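Local structure of leucine-rich repeat protein TpLRR (Treponema pallidum, 6MLX) at residues E5-F11 and V34-I40; I23-Y27 and T50-C56; F186-V192 and L208-F214. The protein is of unknown function but forms a secreted, probably periplasmic BspA-type leucine-rich repeat solenoid, an architecture that often serves to bind other proteins. One frame throughout, in Å; residues are numbered along the deposited sequence.

Contact 1. Residues E5-F11 and V34-I40; sequences ETPAKFF and VVLPSQI
The Phe-11 ring meets Val-34 with its edge: CG1 of Val-34 lies close to the ring plane, 3.7 Å from Phe-11 CZ, and Thr-6 O also lies in that plane at the rim. Leu-36 CD1 and Pro-37 CD approach the same ring obliquely, Leu-36 CD1 standing 3.5 Å from Phe-11 CE1. The second flat group, the carboxylate of Glu-5, is gripped at one oxygen by two donors from a single residue. Ser-38 OG meets OE2 of Glu-5 on its syn lone pair at 2.9 Å, while the backbone N of Ser-38 comes down on that oxygen from above the carboxylate plane, in an almost straight bond (177°). The other oxygen, Glu-5 OE1, rests 3.4 Å from Pro-37 CB. An extended chain beyond CG carries the carboxylate this far along the partner segment.

Thr-6 grips Val-35 through one backbone and one side-chain bond. Its N donates to Val-35 O at 2.7 Å, and its OG1 accepts from Val-35 N at 2.8 Å; with chi1 at -55° the hydroxyl stands beside the threonine's own N, and the two atoms clasp one residue much as a strand neighbour would. Thr-6 O, by contrast, is buried without a polar partner, against the Phe-11 rim and Pro-37 CD. Farther on, Ala-8 CB packs against Ile-40 CD1 (3.7 Å).

This is the N-terminal end of the leucine-rich repeat solenoid. The loop 5-11 leads into strand 11-15, which pairs antiparallel with strand 22-27, and Tyr-27 of that strand meets the Phe-11 ring. Segment 34-40 runs from one sheet to the other: strand 33-35 lies parallel to strand 61-63, and strand 39-40 pairs antiparallel with strand 43-48.

Contact 2. Residues I23-Y27 and T50-C56; sequences IITRY and TKAFYGC
Tyr-27 lays its CB over the face of the Phe-53 ring, 3.9 Å from the centroid, in a CH-pi contact. The ring planes differ by 22°, yet the rings are displaced so that little of one lies above the other; the CB carries the contact instead. Phe-53 stacks in turn on Phe-76, so the aromatic packing continues along the leucine-rich repeat solenoid. Strand 22-27 has a classic beta bulge here, where Thr-25 and Arg-26 both face Gln-12, and it lies against two overlapping turns: a type I turn from Lys-51 to Tyr-54 and a type II turn from Phe-53 to Cys-56.

Ala-52 O is the polar meeting point. Tyr-27 N donates to it at 3.1 Å, and NH1 of Arg-26 adds a weak bond at 3.3 Å. The arginine leaves its strand with CG anti to the backbone N, bends at chi2 (63°) and reaches the loop edge-on, where the same NH1 donates within the guanidinium plane to Tyr-54 O at 3.1 Å. Cys-56 SG sits at the Tyr-27 ring edge. Beyond Ala-52, toward Thr-50, a water bridges the backbones, donating to Thr-25 O at 3.0 Å and to Thr-50 O at 2.6 Å.

Contact 3. Residues F186-V192 and L208-F214; sequences FGVGVFV and LGYKGEF
Tyr-210 is packed tightly against Phe-186 and Phe-191, whereas the contact thins at Val-192 and the Glu-213 side chain. The CB of Tyr-210 stands 3.8 Å above the centre of the Phe-186 ring, only 5° off its normal, and the tyrosine ring continues past it, turning an edge toward the Phe-186 face in an offset edge-to-face pair. Leu-208 CB touches the far end of that phenylalanine, at Phe-186 CE1 and CZ. Phe-191 meets the tyrosine the other way round: its edge points into the Tyr-210 face with the planes at 84°, bringing Phe-191 CD2 within 3.9 Å of Tyr-210 CZ. Gly-212 N lies over the centre of the opposite face, 3.4 Å above the plane, so the ring is sandwiched.

These three rings form an aromatic cluster at the C-terminal end of the leucine-rich repeat solenoid. Helix 199-207 ends in a Schellman motif at Gly-209, and the chain beyond it returns across the type I turn running from Gly-189 to Val-192.

A chi1 of -176° swings the Tyr-210 phenol away from its own N and past Val-190 to that turn. Tyr-210 OH accepts from Phe-191 N at 3.1 Å, nearly straight, and donates to Glu-213 O at 2.9 Å, from above the carbonyl plane. On the looser side, Val-192 CG2 reaches Glu-213 CB only at 4.1 Å, and the glutamate chain bends away toward solvent.

How the contacts relate
Contacts 1 and 2 belong to one end of the solenoid and contact 3 to the other, with contact 1 about 44 Å from contact 3 between centres. The first two touch, Tyr-27 packing on Val-34 and Phe-11 of contact 1; their segments alternate along the chain and reach the same sheet. Contact 1 is the more buried and ties a loop to strand 33-35 and the turn after it through backbone, hydroxyl and carboxylate bonds. Contact 2, partly open, sets a bulged strand against a turn and uses a backbone bond, a guanidinium and a bridging water. Contact 3 joins the loops before and after helix 199-207 and is chiefly aromatic, with one hydrogen bond between segments.

Contact 1. Residues E5-F11 and V34-I40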
loop_
_atom_site.group_PDB
_atom_site.type_symbol
_atom_site.label_atom_id
_atom_site.label_comp_id
_atom_site.label_asym_id
_atom_site.label_seq_id
_atom_site.Cartn_x
_atom_site.Cartn_y
_atom_site.Cartn_z
ATOM N N GLU A 5 -16.414 -9.142 -14.583
ATOM C CA GLU A 5 -15.615 -10.062 -13.757
ATOM C C GLU A 5 -14.804 -11.146 -14.464
ATOM O O GLU A 5 -15.331 -11.912 -15.279
ATOM C CB GLU A 5 -16.517 -10.754 -12.725
ATOM C CG GLU A 5 -17.088 -9.797 -11.697
ATOM C CD GLU A 5 -17.842 -10.487 -10.575
ATOM O OE1 GLU A 5 -18.035 -11.730 -10.616
ATOM O OE2 GLU A 5 -18.241 -9.770 -9.632
ATOM N N THR A 6 -13.527 -11.241 -14.104
ATOM C CA THR A 6 -12.662 -12.298 -14.616
ATOM C C THR A 6 -13.169 -13.656 -14.136
ATOM O O THR A 6 -13.351 -13.848 -12.924
ATOM C CB THR A 6 -11.232 -12.076 -14.133
ATOM O OG1 THR A 6 -10.802 -10.762 -14.510
ATOM C CG2 THR A 6 -10.290 -13.125 -14.723
ATOM N N PRO A 7 -13.396 -14.617 -15.036
ATOM C CA PRO A 7 -14.014 -15.887 -14.620
ATOM C C PRO A 7 -13.150 -16.638 -13.621
ATOM O O PRO A 7 -11.919 -16.531 -13.623
ATOM C CB PRO A 7 -14.146 -16.663 -15.938
ATOM C CG PRO A 7 -13.082 -16.098 -16.806
ATOM C CD PRO A 7 -13.046 -14.621 -16.464
ATOM N N ALA A 8 -13.809 -17.423 -12.766
ATOM C CA ALA A 8 -13.101 -18.071 -11.666
ATOM C C ALA A 8 -12.000 -19.008 -12.141
ATOM O O ALA A 8 -11.048 -19.246 -11.390
ATOM C CB ALA A 8 -14.081 -18.838 -10.777
ATOM N N LYS A 9 -12.090 -19.533 -13.367
ATOM C CA LYS A 9 -11.144 -20.564 -13.792
ATOM C C LYS A 9 -9.720 -20.031 -13.924
ATOM O O LYS A 9 -8.770 -20.825 -13.926
ATOM C CB LYS A 9 -11.599 -21.199 -15.109
ATOM C CG LYS A 9 -11.644 -20.254 -16.297
ATOM C CD LYS A 9 -12.271 -20.959 -17.488
ATOM C CE LYS A 9 -11.613 -20.561 -18.795
ATOM N NZ LYS A 9 -12.121 -21.395 -19.943
ATOM N N PHE A 10 -9.540 -18.711 -13.993
ATOM C CA PHE A 10 -8.199 -18.137 -13.967
ATOM C C PHE A 10 -7.626 -17.986 -12.555
ATOM O O PHE A 10 -6.499 -17.492 -12.425
ATOM C CB PHE A 10 -8.197 -16.781 -14.686
ATOM C CG PHE A 10 -8.408 -16.881 -16.180
ATOM C CD1 PHE A 10 -9.635 -16.563 -16.752
ATOM C CD2 PHE A 10 -7.378 -17.310 -17.013
ATOM C CE1 PHE A 10 -9.833 -16.668 -18.127
ATOM C CE2 PHE A 10 -7.568 -17.419 -18.395
ATOM C CZ PHE A 10 -8.792 -17.092 -18.949
ATOM N N PHE A 11 -8.339 -18.413 -11.500
ATOM C CA PHE A 11 -7.829 -18.328 -10.130
ATOM C C PHE A 11 -7.834 -19.683 -9.436
ATOM O O PHE A 11 -8.769 -20.472 -9.594
ATOM C CB PHE A 11 -8.656 -17.362 -9.258
ATOM C CG PHE A 11 -8.839 -16.024 -9.865
ATOM C CD1 PHE A 11 -7.895 -15.030 -9.675
ATOM C CD2 PHE A 11 -9.946 -15.765 -10.664
ATOM C CE1 PHE A 11 -8.056 -13.795 -10.257
ATOM C CE2 PHE A 11 -10.116 -14.537 -11.253
ATOM C CZ PHE A 11 -9.168 -13.543 -11.044
ATOM N N VAL A 34 -7.487 -7.688 -14.718
ATOM C CA VAL A 34 -8.258 -8.622 -13.913
ATOM C C VAL A 34 -9.314 -7.815 -13.173
ATOM O O VAL A 34 -9.009 -6.755 -12.610
ATOM C CB VAL A 34 -7.349 -9.392 -12.934
ATOM C CG1 VAL A 34 -8.157 -10.126 -11.859
ATOM C CG2 VAL A 34 -6.479 -10.359 -13.695
ATOM N N VAL A 35 -10.560 -8.265 -13.251
ATOM C CA VAL A 35 -11.619 -7.812 -12.365
ATOM C C VAL A 35 -11.927 -9.003 -11.470
ATOM O O VAL A 35 -12.610 -9.948 -11.884
ATOM C CB VAL A 35 -12.864 -7.335 -13.118
ATOM C CG1 VAL A 35 -13.946 -6.931 -12.121
ATOM C CG2 VAL A 35 -12.525 -6.180 -14.050
ATOM N N LEU A 36 -11.385 -8.975 -10.260
ATOM C CA LEU A 36 -11.577 -10.063 -9.320
ATOM C C LEU A 36 -13.061 -10.252 -9.027
ATOM O O LEU A 36 -13.730 -9.292 -8.603
ATOM C CB LEU A 36 -10.840 -9.767 -8.022
ATOM C CG LEU A 36 -10.676 -10.989 -7.144
ATOM C CD1 LEU A 36 -9.667 -11.884 -7.824
ATOM C CD2 LEU A 36 -10.230 -10.594 -5.739
ATOM N N PRO A 37 -13.607 -11.461 -9.215
ATOM C CA PRO A 37 -15.036 -11.673 -8.955
ATOM C C PRO A 37 -15.380 -11.379 -7.504
ATOM O O PRO A 37 -14.628 -11.700 -6.584
ATOM C CB PRO A 37 -15.244 -13.159 -9.291
ATOM C CG PRO A 37 -13.891 -13.789 -9.052
ATOM C CD PRO A 37 -12.912 -12.724 -9.544
ATOM N N SER A 38 -16.533 -10.749 -7.305
ATOM C CA SER A 38 -17.003 -10.504 -5.951
ATOM C C SER A 38 -17.398 -11.786 -5.243
ATOM O O SER A 38 -17.497 -11.792 -4.011
ATOM C CB SER A 38 -18.183 -9.543 -5.989
ATOM O OG SER A 38 -19.133 -10.013 -6.925
ATOM N N GLN A 39 -17.635 -12.862 -5.992
ATOM C CA GLN A 39 -18.036 -14.132 -5.401
ATOM C C GLN A 39 -17.561 -15.289 -6.278
ATOM O O GLN A 39 -17.384 -15.142 -7.494
ATOM C CB GLN A 39 -19.567 -14.195 -5.200
ATOM C CG GLN A 39 -20.395 -14.015 -6.467
ATOM C CD GLN A 39 -20.548 -15.310 -7.262
ATOM O OE1 GLN A 39 -20.462 -16.407 -6.704
ATOM N NE2 GLN A 39 -20.764 -15.185 -8.575
ATOM N N ILE A 40 -17.339 -16.440 -5.647
ATOM C CA ILE A 40 -17.153 -17.698 -6.362
ATOM C C ILE A 40 -18.181 -18.688 -5.841
ATOM O O ILE A 40 -18.227 -18.966 -4.635
ATOM C CB ILE A 40 -15.736 -18.271 -6.216
ATOM C CG1 ILE A 40 -14.773 -17.526 -7.133
ATOM C CG2 ILE A 40 -15.716 -19.758 -6.585
ATOM C CD1 ILE A 40 -13.407 -18.152 -7.180
#

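Contact 2. Residues I23-Y27 and T50-C56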
loop_
_atom_site.group_PDB
_atom_site.type_symbol
_atom_site.label_atom_id
_atom_site.label_comp_id
_atom_site.label_asym_id
_atom_site.label_seq_id
_atom_site.Cartn_x
_atom_site.Cartn_y
_atom_site.Cartn_z
ATOM N N ILE A 23 -10.858 -17.236 -0.428
ATOM C CA ILE A 23 -9.524 -16.645 -0.409
ATOM C C ILE A 23 -8.859 -16.952 -1.745
ATOM O O ILE A 23 -8.707 -18.124 -2.106
ATOM C CB ILE A 23 -8.682 -17.208 0.742
ATOM C CG1 ILE A 23 -9.343 -16.907 2.095
ATOM C CG2 ILE A 23 -7.210 -16.717 0.631
ATOM C CD1 ILE A 23 -8.744 -17.658 3.282
ATOM N N ILE A 24 -8.458 -15.918 -2.480
ATOM C CA ILE A 24 -7.804 -16.122 -3.772
ATOM C C ILE A 24 -6.316 -16.359 -3.532
ATOM O O ILE A 24 -5.620 -15.502 -2.977
ATOM C CB ILE A 24 -8.027 -14.928 -4.709
ATOM C CG1 ILE A 24 -9.513 -14.724 -4.977
ATOM C CG2 ILE A 24 -7.295 -15.138 -6.033
ATOM C CD1 ILE A 24 -10.157 -15.834 -5.765
ATOM N N THR A 25 -5.830 -17.533 -3.937
ATOM C CA THR A 25 -4.453 -17.919 -3.672
ATOM C C THR A 25 -3.545 -17.760 -4.882
ATOM O O THR A 25 -2.330 -17.624 -4.703
ATOM C CB THR A 25 -4.387 -19.371 -3.178
ATOM O OG1 THR A 25 -4.916 -20.243 -4.186
ATOM C CG2 THR A 25 -5.209 -19.529 -1.928
ATOM N N ARG A 26 -4.084 -17.774 -6.096
ATOM C CA ARG A 26 -3.207 -17.548 -7.235
ATOM C C ARG A 26 -4.041 -17.084 -8.424
ATOM O O ARG A 26 -5.160 -17.558 -8.641
ATOM C CB ARG A 26 -2.391 -18.810 -7.575
ATOM C CG ARG A 26 -1.339 -18.634 -8.667
ATOM C CD ARG A 26 -0.249 -17.601 -8.246
ATOM N NE ARG A 26 0.994 -17.748 -9.014
ATOM C CZ ARG A 26 1.816 -16.747 -9.342
ATOM N NH1 ARG A 26 1.545 -15.499 -9.004
ATOM N NH2 ARG A 26 2.919 -17.001 -10.032
ATOM N N TYR A 27 -3.500 -16.120 -9.161
ATOM C CA TYR A 27 -4.014 -15.761 -10.470
ATOM C C TYR A 27 -3.179 -16.496 -11.507
ATOM O O TYR A 27 -1.947 -16.383 -11.509
ATOM C CB TYR A 27 -3.966 -14.252 -10.685
ATOM C CG TYR A 27 -4.254 -13.828 -12.110
ATOM C CD1 TYR A 27 -5.466 -14.129 -12.717
ATOM C CD2 TYR A 27 -3.315 -13.109 -12.836
ATOM C CE1 TYR A 27 -5.734 -13.732 -14.014
ATOM C CE2 TYR A 27 -3.561 -12.710 -14.129
ATOM C CZ TYR A 27 -4.769 -13.023 -14.717
ATOM O OH TYR A 27 -5.000 -12.611 -16.002
ATOM N N THR A 50 -1.308 -14.316 0.308
ATOM C CA THR A 50 0.138 -14.215 0.139
ATOM C C THR A 50 0.582 -14.561 -1.280
ATOM O O THR A 50 0.284 -15.644 -1.786
ATOM C CB THR A 50 0.812 -15.152 1.151
ATOM O OG1 THR A 50 0.616 -14.643 2.483
ATOM C CG2 THR A 50 2.300 -15.265 0.883
ATOM N N LYS A 51 1.278 -13.621 -1.937
ATOM C CA LYS A 51 1.932 -13.830 -3.235
ATOM C C LYS A 51 0.964 -14.248 -4.349
ATOM O O LYS A 51 1.379 -14.867 -5.337
ATOM C CB LYS A 51 3.070 -14.870 -3.138
ATOM C CG LYS A 51 4.203 -14.519 -2.183
ATOM C CD LYS A 51 5.292 -15.615 -2.106
ATOM C CE LYS A 51 6.650 -15.084 -2.584
ATOM N NZ LYS A 51 7.817 -15.419 -1.646
ATOM N N ALA A 52 -0.322 -13.916 -4.238
ATOM C CA ALA A 52 -1.291 -14.426 -5.206
ATOM C C ALA A 52 -1.052 -13.860 -6.609
ATOM O O ALA A 52 -1.297 -14.545 -7.610
ATOM C CB ALA A 52 -2.712 -14.122 -4.730
ATOM N N PHE A 53 -0.584 -12.614 -6.715
ATOM C CA PHE A 53 -0.237 -12.046 -8.017
ATOM C C PHE A 53 1.263 -11.810 -8.132
ATOM O O PHE A 53 1.705 -10.948 -8.892
ATOM C CB PHE A 53 -0.979 -10.737 -8.288
ATOM C CG PHE A 53 -2.467 -10.878 -8.403
ATOM C CD1 PHE A 53 -3.092 -10.787 -9.635
ATOM C CD2 PHE A 53 -3.245 -11.085 -7.280
ATOM C CE1 PHE A 53 -4.470 -10.902 -9.740
ATOM C CE2 PHE A 53 -4.613 -11.203 -7.376
ATOM C CZ PHE A 53 -5.230 -11.115 -8.608
ATOM N N TYR A 54 2.042 -12.557 -7.361
ATOM C CA TYR A 54 3.486 -12.392 -7.330
ATOM C C TYR A 54 4.078 -12.533 -8.733
ATOM O O TYR A 54 3.849 -13.538 -9.416
ATOM C CB TYR A 54 4.063 -13.428 -6.376
ATOM C CG TYR A 54 5.536 -13.357 -6.140
ATOM C CD1 TYR A 54 6.056 -12.619 -5.079
ATOM C CD2 TYR A 54 6.414 -14.047 -6.955
ATOM C CE1 TYR A 54 7.418 -12.562 -4.846
ATOM C CE2 TYR A 54 7.785 -13.995 -6.737
ATOM C CZ TYR A 54 8.277 -13.257 -5.676
ATOM O OH TYR A 54 9.633 -13.199 -5.450
ATOM N N GLY A 55 4.812 -11.509 -9.170
ATOM C CA GLY A 55 5.484 -11.545 -10.454
ATOM C C GLY A 55 4.607 -11.460 -11.685
ATOM O O GLY A 55 5.076 -11.775 -12.783
ATOM N N CYS A 56 3.351 -11.027 -11.559
ATOM C CA CYS A 56 2.453 -11.001 -12.721
ATOM C C CYS A 56 2.738 -9.750 -13.547
ATOM O O CYS A 56 1.978 -8.776 -13.557
ATOM C CB CYS A 56 0.995 -11.066 -12.288
ATOM S SG CYS A 56 0.521 -12.660 -11.570
HETATM O O HOH W 1 -1.370 -17.676 -1.832
#

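Contact 3. Residues F186-V192 and L208-F214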
loop_
_atom_site.group_PDB
_atom_site.type_symbol
_atom_site.label_atom_id
_atom_site.label_comp_id
_atom_site.label_asym_id
_atom_site.label_seq_id
_atom_site.Cartn_x
_atom_site.Cartn_y
_atom_site.Cartn_z
ATOM N N PHE A 186 9.159 9.358 16.629
ATOM C CA PHE A 186 9.882 9.005 15.421
ATOM C C PHE A 186 10.689 7.732 15.629
ATOM O O PHE A 186 11.434 7.610 16.603
ATOM C CB PHE A 186 10.800 10.144 14.981
ATOM C CG PHE A 186 10.077 11.440 14.694
ATOM C CD1 PHE A 186 9.895 12.381 15.687
ATOM C CD2 PHE A 186 9.601 11.719 13.425
ATOM C CE1 PHE A 186 9.243 13.582 15.425
ATOM C CE2 PHE A 186 8.946 12.917 13.154
ATOM C CZ PHE A 186 8.779 13.851 14.152
ATOM N N GLY A 187 10.535 6.791 14.709
ATOM C CA GLY A 187 11.464 5.696 14.603
ATOM C C GLY A 187 12.792 6.168 14.035
ATOM O O GLY A 187 13.056 7.357 13.855
ATOM N N VAL A 188 13.637 5.192 13.736
ATOM C CA VAL A 188 15.012 5.447 13.310
ATOM C C VAL A 188 15.045 5.736 11.811
ATOM O O VAL A 188 14.445 5.009 11.012
ATOM C CB VAL A 188 15.910 4.249 13.665
ATOM C CG1 VAL A 188 17.301 4.399 13.041
ATOM C CG2 VAL A 188 16.003 4.091 15.192
ATOM N N GLY A 189 15.765 6.788 11.433
ATOM C CA GLY A 189 15.989 7.088 10.030
ATOM C C GLY A 189 14.727 7.328 9.228
ATOM O O GLY A 189 14.669 6.948 8.055
ATOM N N VAL A 190 13.710 7.950 9.839
ATOM C CA VAL A 190 12.432 8.169 9.155
ATOM C C VAL A 190 12.645 8.846 7.799
ATOM O O VAL A 190 12.108 8.406 6.775
ATOM C CB VAL A 190 11.481 8.985 10.047
ATOM C CG1 VAL A 190 10.267 9.427 9.261
ATOM C CG2 VAL A 190 11.058 8.165 11.279
ATOM N N PHE A 191 13.445 9.923 7.774
ATOM C CA PHE A 191 13.576 10.793 6.608
ATOM C C PHE A 191 14.949 10.702 5.939
ATOM O O PHE A 191 15.347 11.639 5.230
ATOM C CB PHE A 191 13.294 12.247 6.990
ATOM C CG PHE A 191 11.904 12.487 7.501
ATOM C CD1 PHE A 191 10.820 12.490 6.634
ATOM C CD2 PHE A 191 11.677 12.723 8.846
ATOM C CE1 PHE A 191 9.537 12.721 7.093
ATOM C CE2 PHE A 191 10.382 12.961 9.316
ATOM C CZ PHE A 191 9.316 12.960 8.437
ATOM N N VAL A 192 15.673 9.595 6.138
ATOM C CA VAL A 192 16.944 9.381 5.449
ATOM C C VAL A 192 16.741 9.453 3.938
ATOM O O VAL A 192 15.818 8.841 3.387
ATOM C CB VAL A 192 17.553 8.031 5.869
ATOM C CG1 VAL A 192 18.651 7.608 4.911
ATOM C CG2 VAL A 192 18.078 8.093 7.310
ATOM N N LEU A 208 9.196 18.800 16.525
ATOM C CA LEU A 208 8.494 17.642 17.077
ATOM C C LEU A 208 9.431 16.625 17.726
ATOM O O LEU A 208 8.941 15.683 18.365
ATOM C CB LEU A 208 7.657 16.956 15.987
ATOM C CG LEU A 208 6.422 17.716 15.484
ATOM C CD1 LEU A 208 5.941 17.118 14.174
ATOM C CD2 LEU A 208 5.286 17.733 16.506
ATOM N N GLY A 209 10.745 16.769 17.577
ATOM C CA GLY A 209 11.692 15.936 18.288
ATOM C C GLY A 209 12.477 14.936 17.463
ATOM O O GLY A 209 13.154 14.081 18.045
ATOM N N TYR A 210 12.407 14.998 16.138
ATOM C CA TYR A 210 13.216 14.110 15.316
ATOM C C TYR A 210 14.686 14.456 15.490
ATOM O O TYR A 210 15.061 15.633 15.434
ATOM C CB TYR A 210 12.804 14.239 13.850
ATOM C CG TYR A 210 13.499 13.310 12.875
ATOM C CD1 TYR A 210 13.280 11.932 12.905
ATOM C CD2 TYR A 210 14.334 13.814 11.893
ATOM C CE1 TYR A 210 13.900 11.084 11.991
ATOM C CE2 TYR A 210 14.959 12.984 10.989
ATOM C CZ TYR A 210 14.735 11.618 11.029
ATOM O OH TYR A 210 15.362 10.804 10.103
ATOM N N LYS A 211 15.511 13.435 15.731
ATOM C CA LYS A 211 16.957 13.602 15.830
ATOM C C LYS A 211 17.698 12.818 14.757
ATOM O O LYS A 211 18.935 12.767 14.791
ATOM C CB LYS A 211 17.495 13.172 17.203
ATOM C CG LYS A 211 16.523 13.219 18.355
ATOM C CD LYS A 211 16.354 14.624 18.925
ATOM C CE LYS A 211 15.391 14.586 20.118
ATOM N NZ LYS A 211 14.861 15.939 20.480
ATOM N N GLY A 212 16.989 12.192 13.819
ATOM C CA GLY A 212 17.631 11.400 12.787
ATOM C C GLY A 212 18.130 12.254 11.637
ATOM O O GLY A 212 18.143 13.485 11.686
ATOM N N GLU A 213 18.513 11.574 10.561
ATOM C CA GLU A 213 19.102 12.247 9.408
ATOM C C GLU A 213 18.042 12.612 8.373
ATOM O O GLU A 213 17.147 11.818 8.070
ATOM C CB GLU A 213 20.170 11.364 8.753
ATOM C CG GLU A 213 21.343 11.054 9.673
ATOM C CD GLU A 213 21.796 12.291 10.435
ATOM O OE1 GLU A 213 21.801 12.256 11.699
ATOM O OE2 GLU A 213 22.105 13.315 9.772
ATOM N N PHE A 214 18.172 13.813 7.812
ATOM C CA PHE A 214 17.394 14.214 6.649
ATOM C C PHE A 214 18.026 13.774 5.341
ATOM O O PHE A 214 17.424 13.976 4.279
ATOM C CB PHE A 214 17.203 15.729 6.639
ATOM C CG PHE A 214 16.179 16.200 7.606
ATOM C CD1 PHE A 214 14.951 15.561 7.687
ATOM C CD2 PHE A 214 16.437 17.274 8.444
ATOM C CE1 PHE A 214 13.994 15.993 8.577
ATOM C CE2 PHE A 214 15.485 17.713 9.336
ATOM C CZ PHE A 214 14.261 17.073 9.408
#